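Local coordinates for protein 336aa long hypothetical dTDP-glucose 4,6-dehydratase (Pyrococcus horikoshii, PDB 2HUN) that binds NAD in a Rossmann fold and probably works as a dTDP-glucose 4,6-dehydratase, removing water from a nucleotide-activated sugar, at residues Ile104-Leu109 and Phe122-Thr127; Ile20-Glu25 and Asp222-Ile227. All coordinates share one frame; numbering follows the deposited sequence.

Starting from the N terminus, the chain first passes through 20-25, on helix 14-26 after the first strand of the Rossmann fold. Its partner, 222-227 on helix 220-233, comes only after another 196 residues, and interaction 2 closes that long loop. Interaction 1 lies wholly within it: 104-109 on helix 96-116 meets 122-127 on strand 121-127 across just 12 intervening residues. No segments cross. The short loop ties a helix to the next strand of the sheet, and the long one brings together two helices far apart in sequence. The centres of interactions 1 and 2 are about 18 Å apart, yet the two touch: V125 CG2 lies 4.1 Å from I227 CD1, and V125 CG1 packs on the H223 ring.

Interaction 1: Ile104-Leu109 and Phe122-Thr127; sequences IGTYTL and FVHVST. With NAD (nicotinamide-adenine-dinucleotide), chain C.
T106 meets H124 with both arms of its fork at once: CG2 and OG1 each lie 3.5 Å from CE1 of the H124 ring, the two side chains crossing at about a right angle. With OG1 beside the backbone N (chi1 -60°) and CG2 anti to it, the methyl comes up to CE1 of the imidazole while OG1 bonds to N102 O and to H81 NE2. H124 is anchored too: its NE2 is hydrogen-bonded to S158 OG and its ring meets that of H81. One turn further on comes the second pair, purely apolar. L109 CD2 approaches F122 CE1 to 3.3 Å, a tight fit, and F122 CZ is next at 3.9 Å; the phenylalanine reaches the leucine because its CG is anti to its backbone N (chi1 176°).

Further along, the strand leaves the helix and V125 to T127 line the NAD pocket. V125 CG1 lies 3.6 Å from O4D of the nicotinamide ribose of NAD, and S126 O comes within 3.3 Å of C6N on the nicotinamide ring, with T127 CB 3.6 Å from that same carbon. V125 O accepts a bond from K155 NZ, which also bonds NAD.

The contact belongs to the beta-alpha-beta crossover from strand 78-81 through helix 96-116 into strand 121-127. That last strand runs parallel between 78-81 and 172-182, with helix 150-168 packed on T106 and H124, while Y107 packs on L99 of the second subunit.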
loop_
_atom_site.group_PDB
_atom_site.type_symbol
_atom_site.label_atom_id
_atom_site.label_comp_id
_atom_site.label_asym_id
_atom_site.label_seq_id
_atom_site.Cartn_x
_atom_site.Cartn_y
_atom_site.Cartn_z
ATOM N N ILE A 104 -5.680 -8.485 3.900
ATOM C CA ILE A 104 -7.079 -8.898 4.004
ATOM C C ILE A 104 -7.625 -8.605 5.400
ATOM O O ILE A 104 -8.749 -8.139 5.554
ATOM C CB ILE A 104 -7.258 -10.409 3.701
ATOM C CG1 ILE A 104 -6.700 -10.737 2.317
ATOM C CG2 ILE A 104 -8.740 -10.784 3.760
ATOM C CD1 ILE A 104 -7.314 -9.941 1.194
ATOM N N GLY A 105 -6.818 -8.869 6.417
ATOM C CA GLY A 105 -7.251 -8.620 7.777
ATOM C C GLY A 105 -7.599 -7.163 8.021
ATOM O O GLY A 105 -8.616 -6.860 8.651
ATOM N N THR A 106 -6.764 -6.250 7.531
ATOM C CA THR A 106 -7.037 -4.837 7.738
ATOM C C THR A 106 -8.264 -4.413 6.929
ATOM O O THR A 106 -9.095 -3.642 7.405
ATOM C CB THR A 106 -5.819 -3.983 7.365
ATOM O OG1 THR A 106 -4.711 -4.371 8.189
ATOM C CG2 THR A 106 -6.115 -2.502 7.583
ATOM N N TYR A 107 -8.368 -4.930 5.712
ATOM C CA TYR A 107 -9.505 -4.659 4.831
ATOM C C TYR A 107 -10.806 -5.050 5.538
ATOM O O TYR A 107 -11.768 -4.281 5.568
ATOM C CB TYR A 107 -9.371 -5.482 3.546
ATOM C CG TYR A 107 -10.637 -5.571 2.710
ATOM C CD1 TYR A 107 -11.041 -4.511 1.893
ATOM C CD2 TYR A 107 -11.430 -6.720 2.738
ATOM C CE1 TYR A 107 -12.205 -4.595 1.122
ATOM C CE2 TYR A 107 -12.597 -6.815 1.972
ATOM C CZ TYR A 107 -12.977 -5.750 1.167
ATOM O OH TYR A 107 -14.118 -5.841 0.396
ATOM N N THR A 108 -10.822 -6.256 6.099
ATOM C CA THR A 108 -11.996 -6.776 6.794
ATOM C C THR A 108 -12.392 -5.897 7.978
ATOM O O THR A 108 -13.574 -5.650 8.212
ATOM C CB THR A 108 -11.747 -8.212 7.303
ATOM O OG1 THR A 108 -11.278 -9.027 6.221
ATOM C CG2 THR A 108 -13.040 -8.813 7.851
ATOM N N LEU A 109 -11.397 -5.431 8.723
ATOM C CA LEU A 109 -11.648 -4.570 9.865
ATOM C C LEU A 109 -12.245 -3.252 9.370
ATOM O O LEU A 109 -13.203 -2.741 9.954
ATOM C CB LEU A 109 -10.341 -4.305 10.618
ATOM C CG LEU A 109 -10.480 -3.793 12.051
ATOM C CD1 LEU A 109 -11.118 -4.883 12.905
ATOM C CD2 LEU A 109 -9.111 -3.417 12.606
ATOM N N PHE A 122 -10.609 4.528 15.331
ATOM C CA PHE A 122 -9.704 3.483 14.861
ATOM C C PHE A 122 -8.233 3.892 14.748
ATOM O O PHE A 122 -7.910 4.903 14.137
ATOM C CB PHE A 122 -10.213 2.994 13.502
ATOM C CG PHE A 122 -9.335 1.977 12.835
ATOM C CD1 PHE A 122 -9.061 0.753 13.439
ATOM C CD2 PHE A 122 -8.836 2.219 11.566
ATOM C CE1 PHE A 122 -8.303 -0.217 12.774
ATOM C CE2 PHE A 122 -8.085 1.267 10.897
ATOM C CZ PHE A 122 -7.816 0.043 11.499
ATOM N N VAL A 123 -7.353 3.100 15.353
ATOM C CA VAL A 123 -5.919 3.350 15.281
ATOM C C VAL A 123 -5.267 2.134 14.627
ATOM O O VAL A 123 -5.343 1.025 15.150
ATOM C CB VAL A 123 -5.290 3.563 16.672
ATOM C CG1 VAL A 123 -3.769 3.583 16.548
ATOM C CG2 VAL A 123 -5.784 4.879 17.276
ATOM N N HIS A 124 -4.643 2.359 13.476
ATOM C CA HIS A 124 -3.958 1.315 12.709
ATOM C C HIS A 124 -2.471 1.384 13.054
ATOM O O HIS A 124 -1.816 2.404 12.794
ATOM C CB HIS A 124 -4.160 1.578 11.209
ATOM C CG HIS A 124 -3.513 0.573 10.309
ATOM N ND1 HIS A 124 -3.976 -0.718 10.177
ATOM C CD2 HIS A 124 -2.467 0.686 9.458
ATOM C CE1 HIS A 124 -3.247 -1.355 9.279
ATOM N NE2 HIS A 124 -2.325 -0.525 8.826
ATOM N N VAL A 125 -1.948 0.307 13.645
ATOM C CA VAL A 125 -0.538 0.241 14.027
ATOM C C VAL A 125 0.316 -0.316 12.874
ATOM O O VAL A 125 0.049 -1.399 12.339
ATOM C CB VAL A 125 -0.340 -0.635 15.293
ATOM C CG1 VAL A 125 1.131 -0.605 15.728
ATOM C CG2 VAL A 125 -1.214 -0.110 16.422
ATOM N N SER A 126 1.347 0.432 12.496
ATOM C CA SER A 126 2.205 0.019 11.395
ATOM C C SER A 126 3.688 0.115 11.767
ATOM O O SER A 126 4.028 0.361 12.932
ATOM C CB SER A 126 1.885 0.868 10.156
ATOM O OG SER A 126 2.460 0.327 8.981
ATOM N N THR A 127 4.563 -0.041 10.773
ATOM C CA THR A 127 6.008 -0.056 11.008
ATOM C C THR A 127 6.892 0.920 10.237
ATOM O O THR A 127 6.556 1.366 9.137
ATOM C CB THR A 127 6.559 -1.468 10.734
ATOM O OG1 THR A 127 7.986 -1.462 10.835
ATOM C CG2 THR A 127 6.166 -1.918 9.351
HETATM P PA NAD C . 3.706 -10.256 17.715
HETATM O O1A NAD C . 4.150 -11.147 16.632
HETATM O O2A NAD C . 4.310 -10.389 19.071
HETATM O O5B NAD C . 2.125 -10.466 17.881
HETATM C C5B NAD C . 1.191 -10.339 16.799
HETATM C C4B NAD C . -0.150 -10.759 17.416
HETATM O O4B NAD C . -1.209 -10.630 16.447
HETATM C C3B NAD C . -0.124 -12.250 17.858
HETATM O O3B NAD C . -0.691 -12.392 19.171
HETATM C C2B NAD C . -0.895 -12.960 16.730
HETATM O O2B NAD C . -1.534 -14.190 17.073
HETATM C C1B NAD C . -1.879 -11.876 16.287
HETATM N N9A NAD C . -2.324 -12.001 14.882
HETATM C C8A NAD C . -1.571 -12.089 13.770
HETATM N N7A NAD C . -2.365 -12.187 12.705
HETATM C C5A NAD C . -3.629 -12.161 13.119
HETATM C C6A NAD C . -4.897 -12.230 12.477
HETATM N N6A NAD C . -5.043 -12.353 11.165
HETATM N N1A NAD C . -6.043 -12.169 13.305
HETATM C C2A NAD C . -5.911 -12.047 14.697
HETATM N N3A NAD C . -4.716 -11.984 15.300
HETATM C C4A NAD C . -3.606 -12.039 14.519
HETATM O O3 NAD C . 4.142 -8.810 17.219
HETATM P PN NAD C . 4.098 -7.337 17.797
HETATM O O1N NAD C . 5.541 -6.960 17.790
HETATM O O2N NAD C . 3.445 -7.276 19.121
HETATM O O5D NAD C . 3.403 -6.457 16.632
HETATM C C5D NAD C . 2.231 -5.658 16.820
HETATM C C4D NAD C . 2.125 -4.644 15.653
HETATM O O4D NAD C . 3.139 -3.632 15.763
HETATM C C3D NAD C . 2.266 -5.309 14.278
HETATM O O3D NAD C . 1.262 -4.746 13.393
HETATM C C2D NAD C . 3.708 -4.929 13.841
HETATM O O2D NAD C . 3.785 -4.854 12.414
HETATM C C1D NAD C . 3.898 -3.592 14.540
HETATM N N1N NAD C . 5.299 -3.245 14.858
HETATM C C2N NAD C . 6.071 -3.971 15.827
HETATM C C3N NAD C . 7.393 -3.567 16.080
HETATM C C7N NAD C . 8.279 -4.295 17.118
HETATM O O7N NAD C . 9.367 -3.792 17.428
HETATM N N7N NAD C . 7.853 -5.426 17.665
HETATM C C4N NAD C . 7.949 -2.463 15.384
HETATM C C5N NAD C . 7.176 -1.764 14.435
HETATM C C6N NAD C . 5.850 -2.142 14.163
#

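Interaction 2: Ile20-Glu25 and Asp222-Ile227; sequences IRYILE and DHVRAI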
loop_
_atom_site.group_PDB
_atom_site.type_symbol
_atom_site.label_atom_id
_atom_site.label_comp_id
_atom_site.label_asym_id
_atom_site.label_seq_id
_atom_site.Cartn_x
_atom_site.Cartn_y
_atom_site.Cartn_z
ATOM N N ILE A 20 -2.662 -3.542 26.521
ATOM C CA ILE A 20 -3.804 -3.936 27.335
ATOM C C ILE A 20 -3.564 -3.774 28.841
ATOM O O ILE A 20 -4.405 -3.222 29.543
ATOM C CB ILE A 20 -4.220 -5.393 27.030
ATOM C CG1 ILE A 20 -4.754 -5.470 25.595
ATOM C CG2 ILE A 20 -5.258 -5.870 28.051
ATOM C CD1 ILE A 20 -5.140 -6.868 25.117
ATOM N N ARG A 21 -2.424 -4.244 29.339
ATOM C CA ARG A 21 -2.126 -4.117 30.766
ATOM C C ARG A 21 -2.084 -2.633 31.153
ATOM O O ARG A 21 -2.660 -2.215 32.164
ATOM C CB ARG A 21 -0.781 -4.779 31.092
ATOM C CG ARG A 21 -0.499 -4.918 32.591
ATOM C CD ARG A 21 0.736 -5.783 32.844
ATOM N NE ARG A 21 0.620 -7.116 32.248
ATOM C CZ ARG A 21 0.032 -8.158 32.838
ATOM N NH1 ARG A 21 -0.500 -8.036 34.048
ATOM N NH2 ARG A 21 -0.026 -9.330 32.213
ATOM N N TYR A 22 -1.397 -1.842 30.336
ATOM C CA TYR A 22 -1.281 -0.406 30.572
ATOM C C TYR A 22 -2.667 0.253 30.589
ATOM O O TYR A 22 -3.026 0.966 31.526
ATOM C CB TYR A 22 -0.429 0.224 29.468
ATOM C CG TYR A 22 -0.326 1.726 29.546
ATOM C CD1 TYR A 22 0.665 2.335 30.311
ATOM C CD2 TYR A 22 -1.221 2.542 28.845
ATOM C CE1 TYR A 22 0.768 3.730 30.374
ATOM C CE2 TYR A 22 -1.128 3.931 28.902
ATOM C CZ TYR A 22 -0.131 4.516 29.668
ATOM O OH TYR A 22 -0.033 5.886 29.731
ATOM N N ILE A 23 -3.441 0.015 29.539
ATOM C CA ILE A 23 -4.773 0.594 29.427
ATOM C C ILE A 23 -5.694 0.284 30.608
ATOM O O ILE A 23 -6.313 1.190 31.167
ATOM C CB ILE A 23 -5.449 0.150 28.106
ATOM C CG1 ILE A 23 -4.997 1.075 26.972
ATOM C CG2 ILE A 23 -6.962 0.125 28.252
ATOM C CD1 ILE A 23 -5.117 2.565 27.295
ATOM N N LEU A 24 -5.789 -0.987 30.987
ATOM C CA LEU A 24 -6.650 -1.370 32.103
ATOM C C LEU A 24 -6.137 -0.814 33.424
ATOM O O LEU A 24 -6.911 -0.558 34.344
ATOM C CB LEU A 24 -6.769 -2.896 32.189
ATOM C CG LEU A 24 -7.522 -3.546 31.027
ATOM C CD1 LEU A 24 -7.505 -5.060 31.169
ATOM C CD2 LEU A 24 -8.949 -3.024 30.998
ATOM N N GLU A 25 -4.830 -0.612 33.515
ATOM C CA GLU A 25 -4.245 -0.086 34.734
ATOM C C GLU A 25 -4.488 1.410 34.875
ATOM O O GLU A 25 -4.794 1.891 35.962
ATOM C CB GLU A 25 -2.747 -0.378 34.757
ATOM C CG GLU A 25 -2.073 -0.053 36.068
ATOM C CD GLU A 25 -0.695 -0.672 36.168
ATOM O OE1 GLU A 25 -0.578 -1.899 35.943
ATOM O OE2 GLU A 25 0.269 0.064 36.472
ATOM N N ASP A 222 6.573 3.325 26.142
ATOM C CA ASP A 222 6.552 4.631 25.485
ATOM C C ASP A 222 5.759 4.546 24.184
ATOM O O ASP A 222 5.080 5.498 23.801
ATOM C CB ASP A 222 7.973 5.123 25.190
ATOM C CG ASP A 222 8.551 5.946 26.321
ATOM O OD1 ASP A 222 7.778 6.667 26.990
ATOM O OD2 ASP A 222 9.780 5.889 26.532
ATOM N N HIS A 223 5.864 3.413 23.494
ATOM C CA HIS A 223 5.112 3.216 22.264
ATOM C C HIS A 223 3.642 3.206 22.689
ATOM O O HIS A 223 2.800 3.879 22.093
ATOM C CB HIS A 223 5.480 1.877 21.607
ATOM C CG HIS A 223 4.706 1.576 20.354
ATOM N ND1 HIS A 223 4.516 0.290 19.888
ATOM C CD2 HIS A 223 4.089 2.392 19.463
ATOM C CE1 HIS A 223 3.813 0.327 18.769
ATOM N NE2 HIS A 223 3.542 1.592 18.490
ATOM N N VAL A 224 3.352 2.450 23.743
ATOM C CA VAL A 224 2.000 2.330 24.284
ATOM C C VAL A 224 1.410 3.694 24.630
ATOM O O VAL A 224 0.257 3.977 24.306
ATOM C CB VAL A 224 1.994 1.423 25.546
ATOM C CG1 VAL A 224 0.734 1.653 26.355
ATOM C CG2 VAL A 224 2.065 -0.046 25.126
ATOM N N ARG A 225 2.205 4.539 25.281
ATOM C CA ARG A 225 1.749 5.872 25.658
ATOM C C ARG A 225 1.422 6.692 24.417
ATOM O O ARG A 225 0.442 7.453 24.404
ATOM C CB ARG A 225 2.814 6.577 26.509
ATOM C CG ARG A 225 2.903 6.032 27.940
ATOM C CD ARG A 225 4.135 6.543 28.685
ATOM N NE ARG A 225 4.242 5.974 30.031
ATOM C CZ ARG A 225 3.521 6.368 31.080
ATOM N NH1 ARG A 225 2.631 7.346 30.953
ATOM N NH2 ARG A 225 3.677 5.776 32.259
ATOM N N ALA A 226 2.237 6.529 23.374
ATOM C CA ALA A 226 2.016 7.233 22.119
ATOM C C ALA A 226 0.700 6.771 21.485
ATOM O O ALA A 226 -0.094 7.591 21.040
ATOM C CB ALA A 226 3.178 6.978 21.156
ATOM N N ILE A 227 0.474 5.460 21.436
ATOM C CA ILE A 227 -0.760 4.933 20.860
ATOM C C ILE A 227 -1.968 5.504 21.609
ATOM O O ILE A 227 -2.953 5.925 20.993
ATOM C CB ILE A 227 -0.800 3.383 20.926
ATOM C CG1 ILE A 227 0.297 2.796 20.030
ATOM C CG2 ILE A 227 -2.183 2.874 20.504
ATOM C CD1 ILE A 227 0.358 1.268 19.993
#
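The hydroxyl of Y22 is bonded to E228 OE1 and at the same time sits over one face of the R225 guanidinium, with Y22 OH 3.3 Å from R225 NH1 at too poor an angle for a hydrogen bond. This is a helix-helix contact of the Rossmann fold: Y22 is on helix 14-26, whose start carries the last part of what looks like the Rossmann GxGxxG pattern (G11, G13, G16), and R225 is on helix 220-233, which follows strand 215-219.

The tyrosine reaches across because its CG is anti to the backbone N (chi1 176°). Its ring stands steeply on the guanidinium, the planes 76° apart, with Y22 CE1 over the centre of the group and 3.9 Å from R225 CZ. A salt bridge from R225 NH2 to E221 OE2, on the same helix, keeps the flat group in place. V224 works differently: its CG1 methyl lies over one face of the Y22 ring, 3.3 Å from CD2 and 3.4 Å from CG, and the tyrosine and valine side chains run antiparallel alongside each other.

With an alanine in place of Y22, V224 CG1 would probably face a gap, E228 would lose its hydroxyl partner, and the R225 guanidinium the ring that covers its face. Just before V224, H223 ND1 bonds to OD1 of N181, whose backbone N is bonded to NAD, so this helix also reaches the cofactor site. Near the base of the R225 side chain, CG lies 3.4 Å from Y22 OH.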